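Local coordinates for protein aminopentol aminotransferase (Sphingopyxis macrogoltabida, PDB 6HBS) that transfers the amino group of aminopentol, the hydrolysed form of the mycotoxin fumonisin B1, to pyruvate with the help of pyridoxal 5'-phosphate, at residues A191-P196 against L226-D231; F212-R217 against L247-D252; S254-C259 against A268-N273. All coordinates share one frame; numbering follows the deposited sequence.

Contact 1 of 3, residues A191-P196 against L226-D231; sequences AVFATP and LLVVDD. With PLP (pyridoxal-5'-phosphate), chain C.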
ATOM      1  N   ALA A 191      22.581   4.895   5.413  1.00 18.00           N
ATOM      2  CA  ALA A 191      22.294   5.016   3.998  1.00 18.17           C
ATOM      3  C   ALA A 191      22.248   6.475   3.536  1.00 18.14           C
ATOM      4  O   ALA A 191      21.984   7.386   4.336  1.00 19.30           O
ATOM      5  CB  ALA A 191      20.976   4.357   3.708  1.00 17.52           C
ATOM      6  N   VAL A 192      22.451   6.637   2.225  1.00 18.27           N
ATOM      7  CA  VAL A 192      22.169   7.842   1.444  1.00 20.00           C
ATOM      8  C   VAL A 192      21.011   7.529   0.482  1.00 19.33           C
ATOM      9  O   VAL A 192      21.113   6.608  -0.352  1.00 19.49           O
ATOM     10  CB  VAL A 192      23.394   8.245   0.587  1.00 21.56           C
ATOM     11  CG1 VAL A 192      23.040   9.345  -0.409  1.00 22.48           C
ATOM     12  CG2 VAL A 192      24.586   8.656   1.434  1.00 24.46           C
ATOM     13  N   PHE A 193      19.942   8.301   0.578  1.00 18.09           N
ATOM     14  CA  PHE A 193      18.853   8.273  -0.386  1.00 19.75           C
ATOM     15  C   PHE A 193      19.076   9.416  -1.374  1.00 20.94           C
ATOM     16  O   PHE A 193      19.324  10.576  -0.944  1.00 21.49           O
ATOM     17  CB  PHE A 193      17.493   8.482   0.282  1.00 18.68           C
ATOM     18  CG  PHE A 193      16.910   7.268   0.959  1.00 19.67           C
ATOM     19  CD1 PHE A 193      17.520   6.699   2.059  1.00 20.11           C
ATOM     20  CD2 PHE A 193      15.728   6.699   0.487  1.00 20.50           C
ATOM     21  CE1 PHE A 193      16.966   5.588   2.686  1.00 22.22           C
ATOM     22  CE2 PHE A 193      15.181   5.593   1.112  1.00 18.84           C
ATOM     23  CZ  PHE A 193      15.797   5.033   2.205  1.00 19.45           C
ATOM     24  N   ALA A 194      18.960   9.090  -2.668  1.00 20.63           N
ATOM     25  CA  ALA A 194      18.971  10.063  -3.759  1.00 19.32           C
ATOM     26  C   ALA A 194      17.887   9.698  -4.788  1.00 19.18           C
ATOM     27  O   ALA A 194      17.829   8.573  -5.219  1.00 18.05           O
ATOM     28  CB  ALA A 194      20.334  10.059  -4.388  1.00 18.22           C
ATOM     29  N   THR A 195      17.074  10.678  -5.197  1.00 19.73           N
ATOM     30  CA  THR A 195      16.312  10.607  -6.436  1.00 19.76           C
ATOM     31  C   THR A 195      17.295  10.801  -7.589  1.00 20.49           C
ATOM     32  O   THR A 195      18.355  11.403  -7.428  1.00 22.36           O
ATOM     33  CB  THR A 195      15.170  11.626  -6.474  1.00 19.55           C
ATOM     34  OG1 THR A 195      15.640  12.976  -6.441  1.00 20.44           O
ATOM     35  CG2 THR A 195      14.193  11.395  -5.351  1.00 19.96           C
ATOM     36  N   PRO A 196      17.026  10.236  -8.771  1.00 21.05           N
ATOM     37  CA  PRO A 196      18.018  10.230  -9.838  1.00 19.44           C
ATOM     38  C   PRO A 196      18.159  11.578 -10.555  1.00 19.60           C
ATOM     39  O   PRO A 196      19.161  11.786 -11.212  1.00 21.76           O
ATOM     40  CB  PRO A 196      17.553   9.138 -10.804  1.00 19.65           C
ATOM     41  CG  PRO A 196      16.071   8.998 -10.534  1.00 20.52           C
ATOM     42  CD  PRO A 196      15.821   9.448  -9.114  1.00 20.37           C
ATOM     43  N   LEU A 226      24.731   2.150   2.702  1.00 20.13           N
ATOM     44  CA  LEU A 226      24.086   1.731   1.432  1.00 19.61           C
ATOM     45  C   LEU A 226      23.648   2.950   0.636  1.00 18.91           C
ATOM     46  O   LEU A 226      22.974   3.829   1.176  1.00 20.28           O
ATOM     47  CB  LEU A 226      22.870   0.856   1.732  1.00 20.16           C
ATOM     48  CG  LEU A 226      23.142  -0.434   2.493  1.00 21.23           C
ATOM     49  CD1 LEU A 226      21.888  -1.304   2.531  1.00 22.25           C
ATOM     50  CD2 LEU A 226      24.285  -1.201   1.890  1.00 21.95           C
ATOM     51  N   LEU A 227      23.957   2.927  -0.667  1.00 18.15           N
ATOM     52  CA  LEU A 227      23.440   3.887  -1.626  1.00 19.99           C
ATOM     53  C   LEU A 227      22.078   3.402  -2.127  1.00 18.01           C
ATOM     54  O   LEU A 227      21.968   2.314  -2.686  1.00 19.22           O
ATOM     55  CB  LEU A 227      24.395   4.068  -2.809  1.00 19.19           C
ATOM     56  CG  LEU A 227      23.931   5.099  -3.835  1.00 19.92           C
ATOM     57  CD1 LEU A 227      23.673   6.442  -3.176  1.00 20.16           C
ATOM     58  CD2 LEU A 227      24.922   5.236  -4.974  1.00 21.99           C
ATOM     59  N   VAL A 228      21.070   4.230  -1.909  1.00 18.61           N
ATOM     60  CA  VAL A 228      19.701   3.931  -2.280  1.00 18.22           C
ATOM     61  C   VAL A 228      19.257   4.948  -3.334  1.00 18.39           C
ATOM     62  O   VAL A 228      19.157   6.145  -3.047  1.00 17.95           O
ATOM     63  CB  VAL A 228      18.771   3.984  -1.062  1.00 18.09           C
ATOM     64  CG1 VAL A 228      17.371   3.540  -1.462  1.00 18.69           C
ATOM     65  CG2 VAL A 228      19.301   3.160   0.121  1.00 18.87           C
ATOM     66  N   VAL A 229      18.940   4.473  -4.544  1.00 18.78           N
ATOM     67  CA  VAL A 229      18.361   5.370  -5.542  1.00 17.80           C
ATOM     68  C   VAL A 229      16.845   5.204  -5.500  1.00 17.47           C
ATOM     69  O   VAL A 229      16.348   4.101  -5.690  1.00 19.23           O
ATOM     70  CB  VAL A 229      18.935   5.111  -6.937  1.00 18.63           C
ATOM     71  CG1 VAL A 229      18.105   5.766  -8.022  1.00 19.80           C
ATOM     72  CG2 VAL A 229      20.374   5.569  -7.026  1.00 21.05           C
ATOM     73  N   ASP A 230      16.118   6.304  -5.279  1.00 17.07           N
ATOM     74  CA  ASP A 230      14.673   6.267  -5.275  1.00 16.55           C
ATOM     75  C   ASP A 230      14.176   6.512  -6.703  1.00 16.89           C
ATOM     76  O   ASP A 230      14.076   7.645  -7.114  1.00 16.84           O
ATOM     77  CB  ASP A 230      14.095   7.237  -4.253  1.00 15.90           C
ATOM     78  CG  ASP A 230      12.595   7.207  -4.196  1.00 18.21           C
ATOM     79  OD1 ASP A 230      11.993   6.512  -5.055  1.00 18.24           O
ATOM     80  OD2 ASP A 230      12.039   7.951  -3.369  1.00 18.96           O
ATOM     81  N   ASP A 231      13.851   5.418  -7.410  1.00 16.82           N
ATOM     82  CA  ASP A 231      13.444   5.440  -8.808  1.00 16.89           C
ATOM     83  C   ASP A 231      11.931   5.265  -8.933  1.00 18.35           C
ATOM     84  O   ASP A 231      11.455   4.887 -10.028  1.00 17.24           O
ATOM     85  CB  ASP A 231      14.165   4.386  -9.635  1.00 16.46           C
ATOM     86  CG  ASP A 231      15.029   4.969 -10.734  1.00 18.73           C
ATOM     87  OD1 ASP A 231      14.623   6.013 -11.324  1.00 17.72           O
ATOM     88  OD2 ASP A 231      16.067   4.340 -11.034  1.00 18.84           O
TER
HETATM   89  N1  PLP C 501       9.427   8.303  -3.934  1.00 22.84           N
HETATM   90  C2  PLP C 501       9.275   9.143  -4.981  1.00 22.56           C
HETATM   91  C2A PLP C 501      10.466   9.742  -5.691  1.00 22.58           C
HETATM   92  C3  PLP C 501       7.932   9.421  -5.480  1.00 23.46           C
HETATM   93  O3  PLP C 501       7.744  10.245  -6.532  1.00 27.16           O
HETATM   94  C4  PLP C 501       6.771   8.781  -4.821  1.00 24.14           C
HETATM   95  C4A PLP C 501       5.419   9.072  -5.367  1.00 27.75           C
HETATM   96  C5  PLP C 501       7.073   7.925  -3.635  1.00 22.24           C
HETATM   97  C6  PLP C 501       8.400   7.717  -3.279  1.00 21.74           C
HETATM   98  C5A PLP C 501       5.982   7.214  -2.835  1.00 22.22           C
HETATM   99  O4P PLP C 501       5.179   6.349  -3.679  1.00 21.35           O
HETATM  100  P   PLP C 501       3.657   6.168  -3.184  1.00 20.19           P
HETATM  101  O1P PLP C 501       2.953   7.436  -3.357  1.00 21.89           O
HETATM  102  O2P PLP C 501       3.771   5.826  -1.726  1.00 18.60           O
HETATM  103  O3P PLP C 501       3.195   5.062  -4.109  1.00 18.00           O

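Contact 2 of 3, residues F212-R217 against L247-D252; sequences FARTAR and LGIEPD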
ATOM      1  N   PHE A 212      28.353  14.743  -8.147  1.00 26.89           N
ATOM      2  CA  PHE A 212      27.480  14.490  -6.994  1.00 26.01           C
ATOM      3  C   PHE A 212      27.284  12.970  -6.842  1.00 23.71           C
ATOM      4  O   PHE A 212      27.439  12.426  -5.772  1.00 23.32           O
ATOM      5  CB  PHE A 212      26.187  15.299  -7.115  1.00 24.30           C
ATOM      6  CG  PHE A 212      25.101  14.817  -6.190  1.00 24.70           C
ATOM      7  CD1 PHE A 212      25.207  15.003  -4.822  1.00 24.15           C
ATOM      8  CD2 PHE A 212      23.995  14.139  -6.686  1.00 25.11           C
ATOM      9  CE1 PHE A 212      24.211  14.555  -3.963  1.00 26.08           C
ATOM     10  CE2 PHE A 212      23.000  13.692  -5.827  1.00 24.48           C
ATOM     11  CZ  PHE A 212      23.113  13.881  -4.469  1.00 25.39           C
ATOM     12  N   ALA A 213      26.962  12.299  -7.950  1.00 24.82           N
ATOM     13  CA  ALA A 213      26.643  10.864  -7.968  1.00 24.56           C
ATOM     14  C   ALA A 213      27.877  10.031  -7.598  1.00 25.07           C
ATOM     15  O   ALA A 213      27.767   9.098  -6.824  1.00 23.89           O
ATOM     16  CB  ALA A 213      26.061  10.480  -9.320  1.00 23.72           C
ATOM     17  N   ARG A 214      29.053  10.396  -8.135  1.00 24.80           N
ATOM     18  CA  ARG A 214      30.290   9.723  -7.795  1.00 25.16           C
ATOM     19  C   ARG A 214      30.593   9.883  -6.306  1.00 23.15           C
ATOM     20  O   ARG A 214      30.949   8.948  -5.642  1.00 23.69           O
ATOM     21  CB  ARG A 214      31.452  10.259  -8.628  1.00 29.32           C
ATOM     22  CG  ARG A 214      31.450   9.730 -10.047  1.00 32.70           C
ATOM     23  CD  ARG A 214      32.336  10.555 -10.953  1.00 36.61           C
ATOM     24  NE  ARG A 214      32.316   9.956 -12.280  1.00 40.87           N
ATOM     25  CZ  ARG A 214      32.922  10.460 -13.357  1.00 49.47           C
ATOM     26  NH1 ARG A 214      33.351  11.715 -13.367  1.00 46.44           N
ATOM     27  NH2 ARG A 214      33.098   9.692 -14.421  1.00 48.17           N
ATOM     28  N   THR A 215      30.447  11.092  -5.776  1.00 24.89           N
ATOM     29  CA  THR A 215      30.704  11.284  -4.384  1.00 24.19           C
ATOM     30  C   THR A 215      29.742  10.428  -3.527  1.00 24.00           C
ATOM     31  O   THR A 215      30.145   9.861  -2.529  1.00 21.30           O
ATOM     32  CB  THR A 215      30.603  12.756  -4.005  1.00 27.03           C
ATOM     33  OG1 THR A 215      31.537  13.462  -4.821  1.00 27.45           O
ATOM     34  CG2 THR A 215      30.865  12.970  -2.528  1.00 27.76           C
ATOM     35  N   ALA A 216      28.469  10.325  -3.917  1.00 22.96           N
ATOM     36  CA  ALA A 216      27.551   9.482  -3.163  1.00 21.88           C
ATOM     37  C   ALA A 216      28.100   8.053  -3.130  1.00 21.56           C
ATOM     38  O   ALA A 216      28.145   7.405  -2.064  1.00 23.35           O
ATOM     39  CB  ALA A 216      26.155   9.565  -3.764  1.00 23.24           C
ATOM     40  N   ARG A 217      28.538   7.560  -4.291  1.00 20.75           N
ATOM     41  CA  ARG A 217      28.924   6.150  -4.403  1.00 21.70           C
ATOM     42  C   ARG A 217      30.222   5.919  -3.616  1.00 23.48           C
ATOM     43  O   ARG A 217      30.379   4.916  -2.930  1.00 21.91           O
ATOM     44  CB  ARG A 217      29.061   5.742  -5.869  1.00 21.53           C
ATOM     45  CG  ARG A 217      29.547   4.315  -6.121  1.00 23.41           C
ATOM     46  CD  ARG A 217      28.589   3.189  -5.723  1.00 21.94           C
ATOM     47  NE  ARG A 217      28.535   2.929  -4.292  1.00 23.18           N
ATOM     48  CZ  ARG A 217      27.703   2.074  -3.680  1.00 25.81           C
ATOM     49  NH1 ARG A 217      26.654   1.570  -4.319  1.00 26.39           N
ATOM     50  NH2 ARG A 217      27.923   1.725  -2.419  1.00 25.98           N
ATOM     51  N   LEU A 247      25.129   7.384 -15.859  1.00 33.28           N
ATOM     52  CA  LEU A 247      26.236   8.001 -15.086  1.00 33.41           C
ATOM     53  C   LEU A 247      27.305   6.969 -14.705  1.00 33.40           C
ATOM     54  O   LEU A 247      28.288   7.336 -14.080  1.00 36.19           O
ATOM     55  CB  LEU A 247      25.690   8.667 -13.813  1.00 31.10           C
ATOM     56  CG  LEU A 247      24.708   9.821 -14.023  1.00 31.68           C
ATOM     57  CD1 LEU A 247      24.411  10.522 -12.711  1.00 31.67           C
ATOM     58  CD2 LEU A 247      25.239  10.828 -15.037  1.00 34.00           C
ATOM     59  N   GLY A 248      27.092   5.683 -15.000  1.00 32.76           N
ATOM     60  CA  GLY A 248      28.022   4.621 -14.573  1.00 32.53           C
ATOM     61  C   GLY A 248      28.052   4.429 -13.058  1.00 33.77           C
ATOM     62  O   GLY A 248      29.011   3.905 -12.523  1.00 33.07           O
ATOM     63  N   ILE A 249      26.976   4.808 -12.355  1.00 31.07           N
ATOM     64  CA  ILE A 249      26.924   4.673 -10.902  1.00 31.32           C
ATOM     65  C   ILE A 249      25.792   3.706 -10.548  1.00 29.20           C
ATOM     66  O   ILE A 249      24.635   4.026 -10.819  1.00 29.47           O
ATOM     67  CB  ILE A 249      26.725   6.037 -10.214  1.00 30.76           C
ATOM     68  CG1 ILE A 249      27.850   7.015 -10.553  1.00 32.22           C
ATOM     69  CG2 ILE A 249      26.575   5.851  -8.708  1.00 32.39           C
ATOM     70  CD1 ILE A 249      29.179   6.634  -9.952  1.00 33.97           C
ATOM     71  N   GLU A 250      26.151   2.577  -9.921  1.00 25.54           N
ATOM     72  CA  GLU A 250      25.191   1.565  -9.468  1.00 27.21           C
ATOM     73  C   GLU A 250      24.940   1.705  -7.975  1.00 25.53           C
ATOM     74  O   GLU A 250      25.856   1.680  -7.155  1.00 24.95           O
ATOM     75  CB  GLU A 250      25.671   0.153  -9.790  1.00 28.07           C
ATOM     76  CG  GLU A 250      25.723  -0.131 -11.273  1.00 31.53           C
ATOM     77  CD  GLU A 250      26.132  -1.547 -11.642  1.00 37.19           C
ATOM     78  OE1 GLU A 250      26.353  -1.801 -12.839  1.00 45.27           O
ATOM     79  OE2 GLU A 250      26.201  -2.399 -10.741  1.00 42.70           O
ATOM     80  N   PRO A 251      23.663   1.819  -7.553  1.00 23.26           N
ATOM     81  CA  PRO A 251      23.348   1.802  -6.132  1.00 21.31           C
ATOM     82  C   PRO A 251      23.437   0.383  -5.540  1.00 19.92           C
ATOM     83  O   PRO A 251      23.589  -0.602  -6.262  1.00 20.44           O
ATOM     84  CB  PRO A 251      21.912   2.336  -6.112  1.00 23.12           C
ATOM     85  CG  PRO A 251      21.338   1.807  -7.416  1.00 23.77           C
ATOM     86  CD  PRO A 251      22.477   1.925  -8.408  1.00 23.03           C
ATOM     87  N   ASP A 252      23.295   0.307  -4.224  1.00 19.32           N
ATOM     88  CA  ASP A 252      23.119  -0.942  -3.508  1.00 22.10           C
ATOM     89  C   ASP A 252      21.640  -1.357  -3.503  1.00 21.53           C
ATOM     90  O   ASP A 252      21.358  -2.535  -3.631  1.00 22.67           O
ATOM     91  CB  ASP A 252      23.629  -0.813  -2.087  1.00 23.88           C
ATOM     92  CG  ASP A 252      25.094  -0.393  -2.088  1.00 26.14           C
ATOM     93  OD1 ASP A 252      25.842  -1.033  -2.810  1.00 29.69           O
ATOM     94  OD2 ASP A 252      25.428   0.615  -1.466  1.00 23.58           O
TER
HETATM   95  O   HOH W   1      30.919   7.572 -13.104  1.00 47.75           O

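Contact 3 of 3, residues S254-C259 against A268-N273; sequences SCWGKC and ALLGSN. With PLP (pyridoxal-5'-phosphate), chain C.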
ATOM      1  N   SER A 254      17.616  -0.024  -4.971  1.00 19.15           N
ATOM      2  CA  SER A 254      16.803   0.913  -5.724  1.00 20.09           C
ATOM      3  C   SER A 254      15.333   0.606  -5.429  1.00 19.58           C
ATOM      4  O   SER A 254      14.946  -0.564  -5.297  1.00 18.02           O
ATOM      5  CB  SER A 254      17.114   0.852  -7.207  1.00 20.43           C
ATOM      6  OG  SER A 254      17.021  -0.476  -7.702  1.00 20.60           O
ATOM      7  N   CYS A 255      14.542   1.670  -5.351  1.00 17.38           N
ATOM      8  CA  CYS A 255      13.141   1.641  -5.067  1.00 17.21           C
ATOM      9  C   CYS A 255      12.376   1.977  -6.348  1.00 18.05           C
ATOM     10  O   CYS A 255      12.725   2.942  -7.085  1.00 18.15           O
ATOM     11  CB  CYS A 255      12.780   2.664  -3.999  1.00 17.59           C
ATOM     12  SG  CYS A 255      13.662   2.449  -2.429  1.00 19.36           S
ATOM     13  N   TRP A 256      11.326   1.197  -6.604  1.00 15.54           N
ATOM     14  CA  TRP A 256      10.554   1.266  -7.838  1.00 16.15           C
ATOM     15  C   TRP A 256       9.066   1.242  -7.498  1.00 16.06           C
ATOM     16  O   TRP A 256       8.654   0.692  -6.466  1.00 14.79           O
ATOM     17  CB  TRP A 256      10.884   0.098  -8.750  1.00 15.87           C
ATOM     18  CG  TRP A 256      12.314   0.024  -9.157  1.00 17.38           C
ATOM     19  CD1 TRP A 256      13.349  -0.475  -8.428  1.00 19.02           C
ATOM     20  CD2 TRP A 256      12.853   0.387 -10.426  1.00 17.20           C
ATOM     21  NE1 TRP A 256      14.511  -0.399  -9.144  1.00 19.30           N
ATOM     22  CE2 TRP A 256      14.240   0.114 -10.374  1.00 17.76           C
ATOM     23  CE3 TRP A 256      12.316   0.940 -11.596  1.00 17.85           C
ATOM     24  CZ2 TRP A 256      15.078   0.351 -11.455  1.00 17.54           C
ATOM     25  CZ3 TRP A 256      13.155   1.182 -12.658  1.00 18.33           C
ATOM     26  CH2 TRP A 256      14.517   0.914 -12.578  1.00 16.78           C
ATOM     27  N   GLY A 257       8.275   1.876  -8.366  1.00 17.25           N
ATOM     28  CA  GLY A 257       6.826   1.873  -8.209  1.00 16.90           C
ATOM     29  C   GLY A 257       6.195   2.629  -9.354  1.00 17.56           C
ATOM     30  O   GLY A 257       6.797   2.711 -10.457  1.00 19.02           O
ATOM     31  N   LYS A 258       4.982   3.111  -9.108  1.00 16.47           N
ATOM     32  CA  LYS A 258       4.126   3.887 -10.036  1.00 18.72           C
ATOM     33  C   LYS A 258       3.790   3.101 -11.314  1.00 17.22           C
ATOM     34  O   LYS A 258       2.637   2.763 -11.510  1.00 17.93           O
ATOM     35  CB  LYS A 258       4.713   5.284 -10.312  1.00 18.46           C
ATOM     36  CG  LYS A 258       4.540   6.227  -9.117  1.00 20.69           C
ATOM     37  CD  LYS A 258       4.989   7.682  -9.257  1.00 21.82           C
ATOM     38  CE  LYS A 258       4.483   8.579  -8.124  1.00 23.25           C
ATOM     39  NZ  LYS A 258       5.340   8.591  -6.891  1.00 29.82           N
ATOM     40  N   CYS A 259       4.754   2.920 -12.213  1.00 16.77           N
ATOM     41  CA  CYS A 259       4.423   2.642 -13.599  1.00 17.45           C
ATOM     42  C   CYS A 259       4.902   1.275 -14.073  1.00 16.81           C
ATOM     43  O   CYS A 259       4.587   0.930 -15.199  1.00 17.99           O
ATOM     44  CB  CYS A 259       4.985   3.719 -14.523  1.00 17.85           C
ATOM     45  SG  CYS A 259       6.755   3.555 -14.841  1.00 20.12           S
ATOM     46  N   ALA A 268       8.410  -2.008  -5.550  1.00 15.70           N
ATOM     47  CA  ALA A 268       9.475  -2.966  -5.388  1.00 16.27           C
ATOM     48  C   ALA A 268      10.694  -2.320  -4.747  1.00 15.94           C
ATOM     49  O   ALA A 268      11.007  -1.156  -5.028  1.00 14.98           O
ATOM     50  CB  ALA A 268       9.891  -3.554  -6.711  1.00 16.44           C
ATOM     51  N   LEU A 269      11.397  -3.146  -3.973  1.00 16.46           N
ATOM     52  CA  LEU A 269      12.782  -2.916  -3.551  1.00 17.34           C
ATOM     53  C   LEU A 269      13.711  -3.906  -4.264  1.00 17.69           C
ATOM     54  O   LEU A 269      13.563  -5.116  -4.110  1.00 19.31           O
ATOM     55  CB  LEU A 269      12.867  -3.061  -2.034  1.00 17.40           C
ATOM     56  CG  LEU A 269      14.259  -2.760  -1.451  1.00 18.17           C
ATOM     57  CD1 LEU A 269      14.664  -1.344  -1.796  1.00 18.70           C
ATOM     58  CD2 LEU A 269      14.282  -2.950   0.060  1.00 18.88           C
ATOM     59  N   LEU A 270      14.677  -3.394  -5.030  1.00 17.91           N
ATOM     60  CA  LEU A 270      15.713  -4.194  -5.741  1.00 19.31           C
ATOM     61  C   LEU A 270      17.039  -4.024  -5.001  1.00 20.88           C
ATOM     62  O   LEU A 270      17.360  -2.912  -4.592  1.00 19.83           O
ATOM     63  CB  LEU A 270      15.827  -3.723  -7.190  1.00 20.42           C
ATOM     64  CG  LEU A 270      14.832  -4.301  -8.209  1.00 21.66           C
ATOM     65  CD1 LEU A 270      15.208  -5.707  -8.636  1.00 24.36           C
ATOM     66  CD2 LEU A 270      13.423  -4.292  -7.655  1.00 20.99           C
ATOM     67  N   GLY A 271      17.767  -5.120  -4.772  1.00 20.21           N
ATOM     68  CA  GLY A 271      18.924  -5.029  -3.897  1.00 20.71           C
ATOM     69  C   GLY A 271      20.031  -5.950  -4.340  1.00 20.58           C
ATOM     70  O   GLY A 271      19.751  -6.961  -4.967  1.00 18.58           O
ATOM     71  N   SER A 272      21.276  -5.551  -4.061  1.00 20.36           N
ATOM     72  CA  SER A 272      22.428  -6.369  -4.343  1.00 22.01           C
ATOM     73  C   SER A 272      22.599  -7.409  -3.227  1.00 21.58           C
ATOM     74  O   SER A 272      22.057  -7.277  -2.125  1.00 22.75           O
ATOM     75  CB  SER A 272      23.666  -5.519  -4.517  1.00 23.14           C
ATOM     76  OG  SER A 272      24.120  -5.092  -3.261  1.00 27.06           O
ATOM     77  N   ASN A 273      23.364  -8.455  -3.527  1.00 23.80           N
ATOM     78  CA  ASN A 273      23.666  -9.538  -2.589  1.00 25.45           C
ATOM     79  C   ASN A 273      24.265  -9.004  -1.285  1.00 27.30           C
ATOM     80  O   ASN A 273      24.060  -9.577  -0.251  1.00 31.56           O
ATOM     81  CB  ASN A 273      24.542 -10.598  -3.259  1.00 25.41           C
ATOM     82  CG  ASN A 273      23.704 -11.559  -4.073  1.00 25.45           C
ATOM     83  OD1 ASN A 273      22.548 -11.807  -3.727  1.00 27.32           O
ATOM     84  ND2 ASN A 273      24.244 -12.070  -5.167  1.00 24.98           N
TER
HETATM   85  N1  PLP C 501       9.427   8.303  -3.934  1.00 22.84           N
HETATM   86  C2  PLP C 501       9.275   9.143  -4.981  1.00 22.56           C
HETATM   87  C2A PLP C 501      10.466   9.742  -5.691  1.00 22.58           C
HETATM   88  C3  PLP C 501       7.932   9.421  -5.480  1.00 23.46           C
HETATM   89  O3  PLP C 501       7.744  10.245  -6.532  1.00 27.16           O
HETATM   90  C4  PLP C 501       6.771   8.781  -4.821  1.00 24.14           C
HETATM   91  C4A PLP C 501       5.419   9.072  -5.367  1.00 27.75           C
HETATM   92  C5  PLP C 501       7.073   7.925  -3.635  1.00 22.24           C
HETATM   93  C6  PLP C 501       8.400   7.717  -3.279  1.00 21.74           C
HETATM   94  C5A PLP C 501       5.982   7.214  -2.835  1.00 22.22           C
HETATM   95  O4P PLP C 501       5.179   6.349  -3.679  1.00 21.35           O
HETATM   96  P   PLP C 501       3.657   6.168  -3.184  1.00 20.19           P
HETATM   97  O1P PLP C 501       2.953   7.436  -3.357  1.00 21.89           O
HETATM   98  O2P PLP C 501       3.771   5.826  -1.726  1.00 18.60           O
HETATM   99  O3P PLP C 501       3.195   5.062  -4.109  1.00 18.00           O

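Contact 1 of 3, residues A191-P196 against L226-D231
Val-192 and Ala-194 zip onto Leu-226, Val-228 and Asp-230 through four backbone hydrogen bonds. Val-228 N reaches Val-192 O at 2.8 Å. Ala-194 N lies 3.0 Å from Val-228 O. Packing is tight on the face of Ala-191, Phe-193 and Val-228. There the CG1 branch of Val-228, held opposite its own backbone N (chi1 -175°), lies over one face of the Phe-193 ring, offset toward the rim, 4.1 Å from its centroid in a CH-pi contact. Val-228 CG2, the other branch, reaches Ala-191 CB at 4.1 Å. Edge-to-face partners for the same ring are His-146 and Trp-151. On the other face Val-192 CG1 meets Leu-227 CD1 at 4.1 Å under helix 210-223. Strands 189-194 and 226-230 run parallel, joined through that helix in the beta-alpha-beta crossover recurring in the large domain of fold-type I PLP enzymes. Past the strands the hydrogen-bond ladder stops: Pro-196 has no N-H to continue it, and its CB is a loose 4.4 Å from Val-229 CG1, while its CD still packs 3.2 Å from Asp-230 O. No solvent side exists here, since this end too is buried, and it turns toward the cofactor. Asp-230 points its carboxylate at the pyridine nitrogen, with OD2 2.7 Å from PLP N1 and also hydrogen-bonded to His-146 ND1, while OD1 accepts from Val-232 N.

Contact 2 of 3, residues F212-R217 against L247-D252
Arg-217 reaches from helix 210-223 to the loop before strand 253-256 and grips it with the edge of its guanidinium. NH1 gives a hydrogen bond to Glu-250 O at 2.9 Å; the acceptor lies almost in the guanidinium plane and the donor in the carbonyl plane. NH2 makes a salt bridge to Asp-252 OD2, also at 2.9 Å, using the syn lone pair of that oxygen. A weak bond from NH1 to Asp-252 OD1 (3.1 Å) completes the pairing, but the two flat groups are turned 71° apart, so this is not a coplanar bidentate salt bridge. The arginine chain is folded to get there, bent at chi2 (68°) and again at chi3 (-77°), which carries the guanidinium past Ile-249 to the far end of the loop.

Earlier in the loop, the contact is apolar. Ile-249 sets CG2 against Arg-217 CB at 3.8 Å, and its CD1 crosses Arg-214 CG at the same distance, the two side chains meeting at about a right angle. Ala-213 CB fits against Leu-247 CD1, 3.8 Å away. Toward solvent, where Arg-214 is exposed, a water accepts from Arg-214 NE and donates to Leu-247 O (2.8 Å).

Further out, Asp-252 OD2 takes the N-H of Leu-227 and OD1 meets Lys-274, while Arg-217 NH2 has a second acid in Asp-221. With cations and acids alternating along this chain of contacts, both Arg-217 and Asp-252 are probably held in their charged forms, and the loop is tied to the helix by charge as well as by packing.

Contact 3 of 3, residues S254-C259 against A268-N273
The cofactor-bearing lysine sits in the loop joining the two strands of a beta hairpin, 253-256 and 267-271, just past the end of the first; the contact is the pairing of those strands. Ser-254 with Leu-270 and Trp-256 with Ala-268 are hydrogen-bonded antiparallel pairs: Leu-270 N reaches Ser-254 O at 2.9 Å in a nearly straight bond (174°), and Trp-256 N reaches Ala-268 O at 2.8 Å. Between them Cys-255 and Leu-269 form a non-hydrogen-bonded pair, where Cys-255 SG touches Leu-269 CD1 at 4.0 Å on the face packed against helix 118-133.

The indole lies on the opposite face. Trp-256 CD1 meets Leu-270 CD2 at 3.9 Å, the two side chains crossing at about a right angle. Trp-256 NE1 donates to Ser-254 OG at 2.9 Å, two residues back along the same strand. With OG lodged between its own backbone N and carbonyl carbon (chi1 53°), the Ser-254 hydroxyl stands 3.5 Å from Leu-270 CB; it is also hydrogen-bonded to His-108 NE2. Phe-102 meets the indole edge-to-face and Phe-236 packs obliquely on it. With an alanine in place of Trp-256 the indole and its N-H are gone, which would probably leave a gap beside Leu-270 and Phe-102 and Ser-254 OG with one partner fewer.

Beyond the pairing, Gly-257 leads into Lys-258, whose chain runs extended until a bend at its last torsion (chi4 85°). Lys-258 NZ is covalently bonded to PLP C4A (1.6 Å), the lysine-cofactor linkage of the internal aldimine. Ser-287 of the second subunit packs on Lys-258 and gives its backbone N to the cofactor, an active site at the dimer interface as in other class-III aminotransferases.

All three contacts belong to the large PLP-binding domain. Contacts 1 and 3 lie in one mixed seven-stranded sheet, centres about 11 Å apart, where strands 226-230 and 253-256 are neighbours: Asp-231 N lies 2.7 Å from Cys-255 O, a probable hydrogen bond. The centre of contact 2 is about 9 Å from that of contact 1 and about 16 Å from that of contact 3; it ties helix 210-223 to the loop that enters strand 253-256. Along the chain, contacts 1 and 2 interleave, and contact 3 follows. At the cofactor, contact 1 supplies the aspartate at the pyridine nitrogen and contact 3 the lysine at the other end of the ring, with contact 2 away from the site.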